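Rubredoxin\:oxygen oxidoreductase (Desulfovibrio gigas, PDB 1E5D) catalyses the four-electron reduction of one oxygen molecule to two water molecules, with a diiron centre and flavin mononucleotide as cofactors. Local coordinates at residues V256-S261 / V307-P312; W263-K268 / F342-W347; G324-I329 / E357-M362. One frame throughout, in Å; residues are numbered along the deposited sequence.

Contact 1 (V256-S261 / V307-P312); sequences VIFYDS and VIVGSP. With FMN (flavin mononucleotide), chain C.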
loop_
_atom_site.group_PDB
_atom_site.type_symbol
_atom_site.label_atom_id
_atom_site.label_comp_id
_atom_site.label_asym_id
_atom_site.label_seq_id
_atom_site.Cartn_x
_atom_site.Cartn_y
_atom_site.Cartn_z
ATOM N N VAL A 256 4.682 16.588 -9.953
ATOM C CA VAL A 256 4.600 15.695 -8.825
ATOM C C VAL A 256 5.479 14.480 -9.118
ATOM O O VAL A 256 5.251 13.730 -10.067
ATOM C CB VAL A 256 3.173 15.187 -8.557
ATOM C CG1 VAL A 256 3.216 14.025 -7.564
ATOM C CG2 VAL A 256 2.275 16.298 -8.054
ATOM N N ILE A 257 6.494 14.305 -8.294
ATOM C CA ILE A 257 7.354 13.136 -8.366
ATOM C C ILE A 257 7.046 12.210 -7.195
ATOM O O ILE A 257 7.135 12.597 -6.026
ATOM C CB ILE A 257 8.835 13.537 -8.324
ATOM C CG1 ILE A 257 9.274 14.452 -9.467
ATOM C CG2 ILE A 257 9.708 12.296 -8.246
ATOM C CD1 ILE A 257 10.545 15.226 -9.174
ATOM N N PHE A 258 6.661 10.965 -7.462
ATOM C CA PHE A 258 6.455 10.064 -6.321
ATOM C C PHE A 258 7.225 8.782 -6.616
ATOM O O PHE A 258 7.341 8.317 -7.740
ATOM C CB PHE A 258 4.992 9.843 -6.027
ATOM C CG PHE A 258 4.152 8.916 -6.864
ATOM C CD1 PHE A 258 4.124 7.555 -6.604
ATOM C CD2 PHE A 258 3.370 9.378 -7.902
ATOM C CE1 PHE A 258 3.346 6.677 -7.331
ATOM C CE2 PHE A 258 2.587 8.507 -8.643
ATOM C CZ PHE A 258 2.568 7.148 -8.366
ATOM N N TYR A 259 7.785 8.241 -5.548
ATOM C CA TYR A 259 8.706 7.129 -5.620
ATOM C C TYR A 259 8.637 6.365 -4.303
ATOM O O TYR A 259 8.107 6.869 -3.314
ATOM C CB TYR A 259 10.146 7.639 -5.862
ATOM C CG TYR A 259 10.735 8.142 -4.552
ATOM C CD1 TYR A 259 10.304 9.354 -4.022
ATOM C CD2 TYR A 259 11.699 7.429 -3.843
ATOM C CE1 TYR A 259 10.820 9.841 -2.830
ATOM C CE2 TYR A 259 12.210 7.901 -2.650
ATOM C CZ TYR A 259 11.766 9.112 -2.144
ATOM O OH TYR A 259 12.295 9.564 -0.959
ATOM N N ASP A 260 9.246 5.195 -4.314
ATOM C CA ASP A 260 9.648 4.482 -3.114
ATOM C C ASP A 260 11.036 3.913 -3.390
ATOM O O ASP A 260 11.511 3.925 -4.529
ATOM C CB ASP A 260 8.653 3.411 -2.714
ATOM C CG ASP A 260 8.775 3.035 -1.250
ATOM O OD1 ASP A 260 9.688 3.563 -0.576
ATOM O OD2 ASP A 260 7.977 2.211 -0.774
ATOM N N SER A 261 11.709 3.442 -2.351
ATOM C CA SER A 261 13.104 3.030 -2.519
ATOM C C SER A 261 13.544 2.180 -1.343
ATOM O O SER A 261 13.008 2.329 -0.241
ATOM C CB SER A 261 13.968 4.278 -2.644
ATOM O OG SER A 261 15.333 3.934 -2.813
ATOM N N VAL A 307 3.302 13.892 -14.014
ATOM C CA VAL A 307 3.419 12.940 -12.912
ATOM C C VAL A 307 4.626 12.055 -13.171
ATOM O O VAL A 307 4.620 11.316 -14.157
ATOM C CB VAL A 307 2.135 12.107 -12.791
ATOM C CG1 VAL A 307 2.262 10.986 -11.785
ATOM C CG2 VAL A 307 0.974 13.022 -12.420
ATOM N N ILE A 308 5.649 12.140 -12.334
ATOM C CA ILE A 308 6.838 11.305 -12.475
ATOM C C ILE A 308 6.886 10.253 -11.364
ATOM O O ILE A 308 6.725 10.589 -10.193
ATOM C CB ILE A 308 8.133 12.129 -12.426
ATOM C CG1 ILE A 308 8.028 13.492 -13.110
ATOM C CG2 ILE A 308 9.299 11.317 -12.982
ATOM C CD1 ILE A 308 7.802 13.395 -14.601
ATOM N N VAL A 309 7.103 8.998 -11.726
ATOM C CA VAL A 309 7.084 7.877 -10.811
ATOM C C VAL A 309 8.407 7.129 -10.813
ATOM O O VAL A 309 9.011 6.830 -11.842
ATOM C CB VAL A 309 5.995 6.837 -11.140
ATOM C CG1 VAL A 309 5.796 5.944 -9.923
ATOM C CG2 VAL A 309 4.694 7.494 -11.546
ATOM N N GLY A 310 8.872 6.814 -9.609
ATOM C CA GLY A 310 10.149 6.115 -9.512
ATOM C C GLY A 310 9.996 4.896 -8.624
ATOM O O GLY A 310 9.356 4.967 -7.576
ATOM N N SER A 311 10.588 3.789 -9.047
ATOM C CA SER A 311 10.689 2.621 -8.189
ATOM C C SER A 311 11.896 1.781 -8.597
ATOM O O SER A 311 12.212 1.623 -9.773
ATOM C CB SER A 311 9.430 1.762 -8.238
ATOM O OG SER A 311 9.654 0.538 -7.558
ATOM N N PRO A 312 12.572 1.236 -7.601
ATOM C CA PRO A 312 13.626 0.269 -7.914
ATOM C C PRO A 312 12.970 -1.027 -8.353
ATOM O O PRO A 312 11.777 -1.236 -8.148
ATOM C CB PRO A 312 14.329 0.092 -6.570
ATOM C CG PRO A 312 13.267 0.373 -5.557
ATOM C CD PRO A 312 12.418 1.466 -6.164
HETATM N N1 FMN C . 16.946 -5.958 -8.945
HETATM C C2 FMN C . 16.559 -6.557 -10.062
HETATM O O2 FMN C . 17.105 -6.375 -11.118
HETATM N N3 FMN C . 15.456 -7.453 -10.084
HETATM C C4 FMN C . 14.998 -8.019 -8.908
HETATM O O4 FMN C . 14.033 -8.757 -8.978
HETATM C C4A FMN C . 15.455 -7.400 -7.673
HETATM N N5 FMN C . 14.798 -7.624 -6.512
HETATM C C5A FMN C . 15.467 -7.272 -5.364
HETATM C C6 FMN C . 14.865 -7.612 -4.125
HETATM C C7 FMN C . 15.323 -7.083 -2.942
HETATM C C7M FMN C . 14.493 -7.222 -1.695
HETATM C C8 FMN C . 16.416 -6.130 -2.956
HETATM C C8M FMN C . 17.074 -5.717 -1.660
HETATM C C9 FMN C . 17.136 -5.951 -4.147
HETATM C C9A FMN C . 16.546 -6.344 -5.350
HETATM N N10 FMN C . 16.985 -5.875 -6.626
HETATM C C10 FMN C . 16.526 -6.419 -7.748
HETATM C "C1'" FMN C . 18.144 -4.951 -6.638
HETATM C "C2'" FMN C . 17.685 -3.486 -6.422
HETATM O "O2'" FMN C . 16.805 -3.090 -7.467
HETATM C "C3'" FMN C . 18.959 -2.656 -6.461
HETATM O "O3'" FMN C . 19.578 -2.819 -5.188
HETATM C "C4'" FMN C . 18.647 -1.172 -6.674
HETATM O "O4'" FMN C . 19.868 -0.414 -6.673
HETATM C "C5'" FMN C . 17.733 -0.740 -5.548
HETATM O "O5'" FMN C . 17.406 0.787 -5.715
HETATM P P FMN C . 17.047 1.651 -4.512
HETATM O O1P FMN C . 16.298 2.861 -5.072
HETATM O O2P FMN C . 16.375 0.933 -3.525
HETATM O O3P FMN C . 18.273 2.128 -3.879
#
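Val256 to Tyr259 and Val307 to Gly310 run as adjacent parallel strands, their axes 4.6 Å apart and inclined by 17°, with each residue of one strand bridged to its counterpart in the other. They are neighbours in the five-stranded parallel sheet (order 2-1-3-4-5) of a flavodoxin-like domain. Ile308 gives its N to Val256 O and receives Phe258 N at its O; Phe258 O then takes Gly310 N, and Asp260 N reaches Gly310 O where the strands give way to loops.

The side chains sort themselves by alternation. On one face, Phe258 holds CG between its backbone N and carbonyl carbon (chi1 77°), a rotation that lays the ring beside Val309. Val309 CG1 sits over the ring in a CH-pi contact, 4.0 Å from the centroid and displaced toward the rim, while Val309 CG2 touches Phe258 CE2 at 3.7 Å. Val307 CG1 approaches the same CE2 at a slant, and helix 320-331 packs against the ring through Thr325, Leu326 and Ile329. On the other face Ile257 and Ile308 lie side by side, CG1 of the first 3.9 Å from CB of the second. Beyond them comes the pair of Tyr259 and Gly310; the tyrosine ring leads away from the glycine and stacks with Trp288.

Past the strand ends the chains become part of the flavin pocket. Asp260 OD1 accepts Ser261 N from above the carboxylate plane, at 2.7 Å, and also meets Lys290 in a salt bridge. Ser311 OG donates to Pro312 O at 2.8 Å, on a lone pair in the carbonyl plane, and also meets Leu319 N. Pro312 CB lies 3.3 Å from FMN O5', and Ser261 OG donates to the phosphate oxygen O1P of FMN at 2.7 Å.

Contact 2 (W263-K268 / F342-W347); sequences WHSTEK and FGSFGW. With FMN (flavin mononucleotide), chain C.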
loop_
_atom_site.group_PDB
_atom_site.type_symbol
_atom_site.label_atom_id
_atom_site.label_comp_id
_atom_site.label_asym_id
_atom_site.label_seq_id
_atom_site.Cartn_x
_atom_site.Cartn_y
_atom_site.Cartn_z
ATOM N N TRP A 263 17.249 1.258 -0.891
ATOM C CA TRP A 263 18.624 1.652 -0.581
ATOM C C TRP A 263 18.971 3.037 -1.105
ATOM O O TRP A 263 20.127 3.412 -1.272
ATOM C CB TRP A 263 19.613 0.592 -1.112
ATOM C CG TRP A 263 19.516 -0.633 -0.239
ATOM C CD1 TRP A 263 18.905 -1.821 -0.530
ATOM C CD2 TRP A 263 20.053 -0.756 1.082
ATOM N NE1 TRP A 263 19.039 -2.681 0.544
ATOM C CE2 TRP A 263 19.736 -2.052 1.542
ATOM C CE3 TRP A 263 20.770 0.104 1.920
ATOM C CZ2 TRP A 263 20.113 -2.511 2.804
ATOM C CZ3 TRP A 263 21.142 -0.355 3.167
ATOM C CH2 TRP A 263 20.816 -1.648 3.599
ATOM N N HIS A 264 17.941 3.837 -1.346
ATOM C CA HIS A 264 18.071 5.250 -1.642
ATOM C C HIS A 264 18.594 5.605 -3.011
ATOM O O HIS A 264 18.744 6.809 -3.255
ATOM C CB HIS A 264 19.009 5.900 -0.583
ATOM C CG HIS A 264 18.344 5.691 0.748
ATOM N ND1 HIS A 264 17.162 6.322 1.068
ATOM C CD2 HIS A 264 18.669 4.895 1.787
ATOM C CE1 HIS A 264 16.796 5.941 2.275
ATOM N NE2 HIS A 264 17.692 5.083 2.733
ATOM N N SER A 265 18.875 4.657 -3.901
ATOM C CA SER A 265 19.368 5.158 -5.196
ATOM C C SER A 265 18.202 5.752 -5.970
ATOM O O SER A 265 18.319 6.790 -6.628
ATOM C CB SER A 265 20.063 4.068 -5.999
ATOM O OG SER A 265 21.245 3.615 -5.366
ATOM N N THR A 266 17.037 5.099 -5.899
ATOM C CA THR A 266 15.888 5.703 -6.582
ATOM C C THR A 266 15.559 7.038 -5.930
ATOM O O THR A 266 15.028 7.962 -6.548
ATOM C CB THR A 266 14.669 4.773 -6.572
ATOM O OG1 THR A 266 15.032 3.536 -7.201
ATOM C CG2 THR A 266 13.527 5.363 -7.385
ATOM N N GLU A 267 15.890 7.174 -4.643
ATOM C CA GLU A 267 15.601 8.449 -3.987
ATOM C C GLU A 267 16.474 9.582 -4.524
ATOM O O GLU A 267 15.984 10.680 -4.805
ATOM C CB GLU A 267 15.759 8.333 -2.470
ATOM C CG GLU A 267 15.182 9.544 -1.751
ATOM C CD GLU A 267 15.740 9.737 -0.356
ATOM O OE1 GLU A 267 16.074 8.725 0.291
ATOM O OE2 GLU A 267 15.825 10.906 0.080
ATOM N N LYS A 268 17.763 9.322 -4.679
ATOM C CA LYS A 268 18.730 10.260 -5.237
ATOM C C LYS A 268 18.339 10.720 -6.638
ATOM O O LYS A 268 18.354 11.906 -6.964
ATOM C CB LYS A 268 20.126 9.625 -5.262
ATOM C CG LYS A 268 20.721 9.487 -3.871
ATOM C CD LYS A 268 22.031 8.725 -3.882
ATOM C CE LYS A 268 22.273 8.020 -2.554
ATOM N NZ LYS A 268 23.728 7.872 -2.273
ATOM N N PHE A 342 11.293 6.316 -13.721
ATOM C CA PHE A 342 12.725 6.164 -13.484
ATOM C C PHE A 342 12.936 5.128 -12.395
ATOM O O PHE A 342 11.998 4.709 -11.721
ATOM C CB PHE A 342 13.346 7.505 -13.105
ATOM C CG PHE A 342 12.837 8.067 -11.789
ATOM C CD1 PHE A 342 11.612 8.713 -11.736
ATOM C CD2 PHE A 342 13.580 7.943 -10.623
ATOM C CE1 PHE A 342 11.128 9.236 -10.549
ATOM C CE2 PHE A 342 13.106 8.467 -9.434
ATOM C CZ PHE A 342 11.879 9.117 -9.393
ATOM N N GLY A 343 14.179 4.695 -12.205
ATOM C CA GLY A 343 14.398 3.696 -11.172
ATOM C C GLY A 343 15.774 3.069 -11.268
ATOM O O GLY A 343 16.481 3.250 -12.253
ATOM N N SER A 344 16.114 2.347 -10.211
ATOM C CA SER A 344 17.359 1.605 -10.114
ATOM C C SER A 344 17.019 0.124 -10.099
ATOM O O SER A 344 15.933 -0.254 -9.650
ATOM C CB SER A 344 18.128 2.028 -8.870
ATOM O OG SER A 344 19.440 1.520 -8.874
ATOM N N PHE A 345 17.901 -0.716 -10.598
ATOM C CA PHE A 345 17.664 -2.148 -10.717
ATOM C C PHE A 345 18.998 -2.861 -10.526
ATOM O O PHE A 345 20.034 -2.189 -10.615
ATOM C CB PHE A 345 17.051 -2.530 -12.072
ATOM C CG PHE A 345 18.053 -2.358 -13.205
ATOM C CD1 PHE A 345 18.341 -1.091 -13.681
ATOM C CD2 PHE A 345 18.693 -3.457 -13.754
ATOM C CE1 PHE A 345 19.278 -0.927 -14.685
ATOM C CE2 PHE A 345 19.633 -3.297 -14.758
ATOM C CZ PHE A 345 19.928 -2.029 -15.219
ATOM N N GLY A 346 18.965 -4.158 -10.276
ATOM C CA GLY A 346 20.184 -4.908 -10.015
ATOM C C GLY A 346 20.516 -5.900 -11.111
ATOM O O GLY A 346 21.678 -6.234 -11.346
ATOM N N TRP A 347 19.503 -6.399 -11.814
ATOM C CA TRP A 347 19.747 -7.352 -12.891
ATOM C C TRP A 347 18.590 -7.398 -13.879
ATOM O O TRP A 347 18.775 -7.102 -15.058
ATOM C CB TRP A 347 20.014 -8.745 -12.330
ATOM C CG TRP A 347 19.030 -9.308 -11.360
ATOM C CD1 TRP A 347 17.960 -10.114 -11.644
ATOM C CD2 TRP A 347 19.018 -9.118 -9.938
ATOM N NE1 TRP A 347 17.285 -10.435 -10.491
ATOM C CE2 TRP A 347 17.917 -9.834 -9.430
ATOM C CE3 TRP A 347 19.835 -8.411 -9.051
ATOM C CZ2 TRP A 347 17.605 -9.866 -8.070
ATOM C CZ3 TRP A 347 19.528 -8.441 -7.706
ATOM C CH2 TRP A 347 18.423 -9.162 -7.233
HETATM N N1 FMN C . 16.946 -5.958 -8.945
HETATM C C2 FMN C . 16.559 -6.557 -10.062
HETATM O O2 FMN C . 17.105 -6.375 -11.118
HETATM N N3 FMN C . 15.456 -7.453 -10.084
HETATM C C4 FMN C . 14.998 -8.019 -8.908
HETATM O O4 FMN C . 14.033 -8.757 -8.978
HETATM C C4A FMN C . 15.455 -7.400 -7.673
HETATM N N5 FMN C . 14.798 -7.624 -6.512
HETATM C C5A FMN C . 15.467 -7.272 -5.364
HETATM C C6 FMN C . 14.865 -7.612 -4.125
HETATM C C7 FMN C . 15.323 -7.083 -2.942
HETATM C C7M FMN C . 14.493 -7.222 -1.695
HETATM C C8 FMN C . 16.416 -6.130 -2.956
HETATM C C8M FMN C . 17.074 -5.717 -1.660
HETATM C C9 FMN C . 17.136 -5.951 -4.147
HETATM C C9A FMN C . 16.546 -6.344 -5.350
HETATM N N10 FMN C . 16.985 -5.875 -6.626
HETATM C C10 FMN C . 16.526 -6.419 -7.748
HETATM C "C1'" FMN C . 18.144 -4.951 -6.638
HETATM C "C2'" FMN C . 17.685 -3.486 -6.422
HETATM O "O2'" FMN C . 16.805 -3.090 -7.467
HETATM C "C3'" FMN C . 18.959 -2.656 -6.461
HETATM O "O3'" FMN C . 19.578 -2.819 -5.188
HETATM C "C4'" FMN C . 18.647 -1.172 -6.674
HETATM O "O4'" FMN C . 19.868 -0.414 -6.673
HETATM C "C5'" FMN C . 17.733 -0.740 -5.548
HETATM O "O5'" FMN C . 17.406 0.787 -5.715
HETATM P P FMN C . 17.047 1.651 -4.512
HETATM O O1P FMN C . 16.298 2.861 -5.072
HETATM O O2P FMN C . 16.375 0.933 -3.525
HETATM O O3P FMN C . 18.273 2.128 -3.879
#
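Thr266 OG1 stands between two partners: it donates to FMN O1P at 2.6 Å and receives a long, weak bond from Ser344 N at 3.4 Å. The hydroxyl thus joins the first turn of a helix, the cofactor phosphate and the end of a strand. With the oxygen beside the backbone N (chi1 -58°), CG2 lies anti to that N and meets Phe342 CE2 at 3.7 Å. The phenyl edge also carries Thr266 O, in the ring plane and 3.5 Å from CE2.

The neighbouring residues extend the phosphate site that is characteristic of flavodoxins. Trp263 N points almost straight at FMN O2P (2.8 Å, 175°), and Ser265 N gives to O3P, so backbone N-H groups just before and in the first turn of the helix converge on the phosphate, and would be expected to offset part of its charge. On the strand side, Ser344 OG accepts FMN O4' at 3.0 Å, while its own proton is left for backbone carbonyls, chiefly Asn375 O, with Val373 O also near. Farther along, Gly346 N reaches FMN N1 and O2, and the Trp347 indole lies flat over the flavin, FMN C2 3.5 Å above its plane.

Helix 265-279 lies against strand 338-345, which itself runs between strands 306-310 and 371-374, with Phe342 filling the interval against Met269, Ala270 and Leu273 of the helix.

Contact 3 (G324-I329 / E357-M362); sequences GTLQYI and EWLTGM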
loop_
_atom_site.group_PDB
_atom_site.type_symbol
_atom_site.label_atom_id
_atom_site.label_comp_id
_atom_site.label_asym_id
_atom_site.label_seq_id
_atom_site.Cartn_x
_atom_site.Cartn_y
_atom_site.Cartn_z
ATOM N N GLY A 324 0.394 0.170 -5.185
ATOM C CA GLY A 324 -0.887 0.528 -4.582
ATOM C C GLY A 324 -1.319 1.939 -4.937
ATOM O O GLY A 324 -2.495 2.210 -5.186
ATOM N N THR A 325 -0.361 2.860 -4.958
ATOM C CA THR A 325 -0.653 4.248 -5.299
ATOM C C THR A 325 -1.042 4.415 -6.753
ATOM O O THR A 325 -1.939 5.180 -7.111
ATOM C CB THR A 325 0.585 5.118 -5.001
ATOM O OG1 THR A 325 0.851 4.976 -3.593
ATOM C CG2 THR A 325 0.327 6.583 -5.295
ATOM N N LEU A 326 -0.349 3.686 -7.628
ATOM C CA LEU A 326 -0.724 3.760 -9.043
ATOM C C LEU A 326 -2.116 3.171 -9.235
ATOM O O LEU A 326 -2.925 3.728 -9.981
ATOM C CB LEU A 326 0.305 3.054 -9.918
ATOM C CG LEU A 326 1.602 3.845 -10.112
ATOM C CD1 LEU A 326 2.692 2.941 -10.657
ATOM C CD2 LEU A 326 1.345 5.032 -11.020
ATOM N N GLN A 327 -2.403 2.068 -8.552
ATOM C CA GLN A 327 -3.744 1.493 -8.635
ATOM C C GLN A 327 -4.784 2.547 -8.254
ATOM O O GLN A 327 -5.752 2.774 -8.964
ATOM C CB GLN A 327 -3.931 0.269 -7.737
ATOM C CG GLN A 327 -5.292 -0.408 -7.906
ATOM C CD GLN A 327 -5.498 -0.837 -9.354
ATOM O OE1 GLN A 327 -4.784 -1.723 -9.829
ATOM N NE2 GLN A 327 -6.445 -0.208 -10.046
ATOM N N TYR A 328 -4.549 3.190 -7.112
ATOM C CA TYR A 328 -5.472 4.215 -6.636
ATOM C C TYR A 328 -5.652 5.275 -7.714
ATOM O O TYR A 328 -6.761 5.651 -8.065
ATOM C CB TYR A 328 -4.944 4.866 -5.370
ATOM C CG TYR A 328 -5.874 5.859 -4.725
ATOM C CD1 TYR A 328 -7.002 5.415 -4.050
ATOM C CD2 TYR A 328 -5.637 7.228 -4.766
ATOM C CE1 TYR A 328 -7.867 6.301 -3.446
ATOM C CE2 TYR A 328 -6.507 8.123 -4.159
ATOM C CZ TYR A 328 -7.623 7.656 -3.500
ATOM O OH TYR A 328 -8.499 8.522 -2.892
ATOM N N ILE A 329 -4.512 5.727 -8.228
ATOM C CA ILE A 329 -4.536 6.845 -9.167
ATOM C C ILE A 329 -5.219 6.470 -10.474
ATOM O O ILE A 329 -6.041 7.225 -10.995
ATOM C CB ILE A 329 -3.118 7.360 -9.443
ATOM C CG1 ILE A 329 -2.434 7.925 -8.190
ATOM C CG2 ILE A 329 -3.140 8.383 -10.557
ATOM C CD1 ILE A 329 -1.025 8.391 -8.503
ATOM N N GLU A 357 4.356 1.150 -18.593
ATOM C CA GLU A 357 3.082 0.541 -18.987
ATOM C C GLU A 357 1.921 1.138 -18.199
ATOM O O GLU A 357 0.812 1.293 -18.715
ATOM C CB GLU A 357 3.124 -0.971 -18.780
ATOM C CG GLU A 357 2.127 -1.769 -19.596
ATOM C CD GLU A 357 2.729 -3.027 -20.197
ATOM O OE1 GLU A 357 3.664 -3.597 -19.593
ATOM O OE2 GLU A 357 2.263 -3.448 -21.279
ATOM N N TRP A 358 2.189 1.466 -16.938
ATOM C CA TRP A 358 1.164 2.042 -16.077
ATOM C C TRP A 358 0.788 3.440 -16.576
ATOM O O TRP A 358 -0.380 3.764 -16.752
ATOM C CB TRP A 358 1.639 2.155 -14.636
ATOM C CG TRP A 358 1.476 0.996 -13.723
ATOM C CD1 TRP A 358 2.417 0.043 -13.427
ATOM C CD2 TRP A 358 0.307 0.653 -12.965
ATOM N NE1 TRP A 358 1.902 -0.870 -12.536
ATOM C CE2 TRP A 358 0.609 -0.519 -12.239
ATOM C CE3 TRP A 358 -0.966 1.217 -12.831
ATOM C CZ2 TRP A 358 -0.322 -1.127 -11.393
ATOM C CZ3 TRP A 358 -1.886 0.613 -11.995
ATOM C CH2 TRP A 358 -1.560 -0.552 -11.285
ATOM N N LEU A 359 1.818 4.271 -16.781
ATOM C CA LEU A 359 1.543 5.646 -17.190
ATOM C C LEU A 359 0.817 5.675 -18.530
ATOM O O LEU A 359 -0.241 6.287 -18.666
ATOM C CB LEU A 359 2.844 6.451 -17.233
ATOM C CG LEU A 359 3.569 6.564 -15.885
ATOM C CD1 LEU A 359 4.648 7.632 -15.946
ATOM C CD2 LEU A 359 2.584 6.854 -14.762
ATOM N N THR A 360 1.395 4.996 -19.507
ATOM C CA THR A 360 0.786 4.877 -20.830
ATOM C C THR A 360 -0.633 4.344 -20.729
ATOM O O THR A 360 -1.561 4.816 -21.383
ATOM C CB THR A 360 1.634 3.969 -21.738
ATOM O OG1 THR A 360 2.915 4.584 -21.955
ATOM C CG2 THR A 360 0.982 3.825 -23.102
ATOM N N GLY A 361 -0.857 3.335 -19.889
ATOM C CA GLY A 361 -2.205 2.798 -19.765
ATOM C C GLY A 361 -3.183 3.802 -19.196
ATOM O O GLY A 361 -4.396 3.640 -19.321
ATOM N N MET A 362 -2.687 4.856 -18.557
ATOM C CA MET A 362 -3.576 5.847 -17.962
ATOM C C MET A 362 -3.818 6.991 -18.948
ATOM O O MET A 362 -4.529 7.938 -18.638
ATOM C CB MET A 362 -3.007 6.425 -16.675
ATOM C CG MET A 362 -3.104 5.518 -15.462
ATOM S SD MET A 362 -2.293 6.231 -14.017
ATOM C CE MET A 362 -0.909 5.108 -13.823
#
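Trp358 opens the contact by laying a face of its indole against Leu326. CB of the leucine stands above the six-membered ring in a CH-pi contact, 3.8 Å from the centroid and only 18° off the ring normal, while Leu326 CD1 is placed over the five-membered part, 3.8 Å from Trp358 CG. The far rim of the indole reaches Gln327: the amide oxygen OE1 approaches CH2 edge-on, in the ring plane, at 3.7 Å. A bend at chi2 of the glutamine brings the amide there, although its CB leaves the backbone pointing away from the other helix.

One residue on, Leu359 makes a lighter touch, CD2 to Leu326 CD2 at 4.3 Å. Met362 closes the row. Its chain bends at chi3 (-112°), which turns CE onto Leu326 CD2 at 3.6 Å, while SD faces Ile329 CG2 at 4.2 Å.

These are neighbouring, nearly parallel helices of the flavodoxin-like domain, 320-331 and 350-361, whose segment axes are inclined by 7° and come no closer than 11.1 Å. With no hydrogen bond between the two segments, their association depends on dispersion and shape: large side chains span a wide separation, and the partial negative charge of Gln327 OE1 probably finds a mildly favourable site at the electropositive rim of the indole.

How the contacts relate
All three contacts belong to one flavodoxin-like domain. Contacts 1 and 2 have centres 10 Å apart and share the flavin pocket: strands 306-310 and 338-345 are neighbours, Val309 O lying 3.0 Å from Phe342 N, a probable hydrogen bond. Contact 3, its centre 12 Å from that of contact 1, packs on the sheet face that carries Phe258, whose CZ meets Leu326 CD2 at 3.6 Å. Contacts 2 and 3 do not touch, their nearest atoms about 7 Å apart, yet both border the second subunit. There Trp263 NE1 bonds Glu81 OE2 of that subunit, a diiron ligand, so contact 2 joins the flavin site to the neighbouring subunit's oxygen-reducing centre.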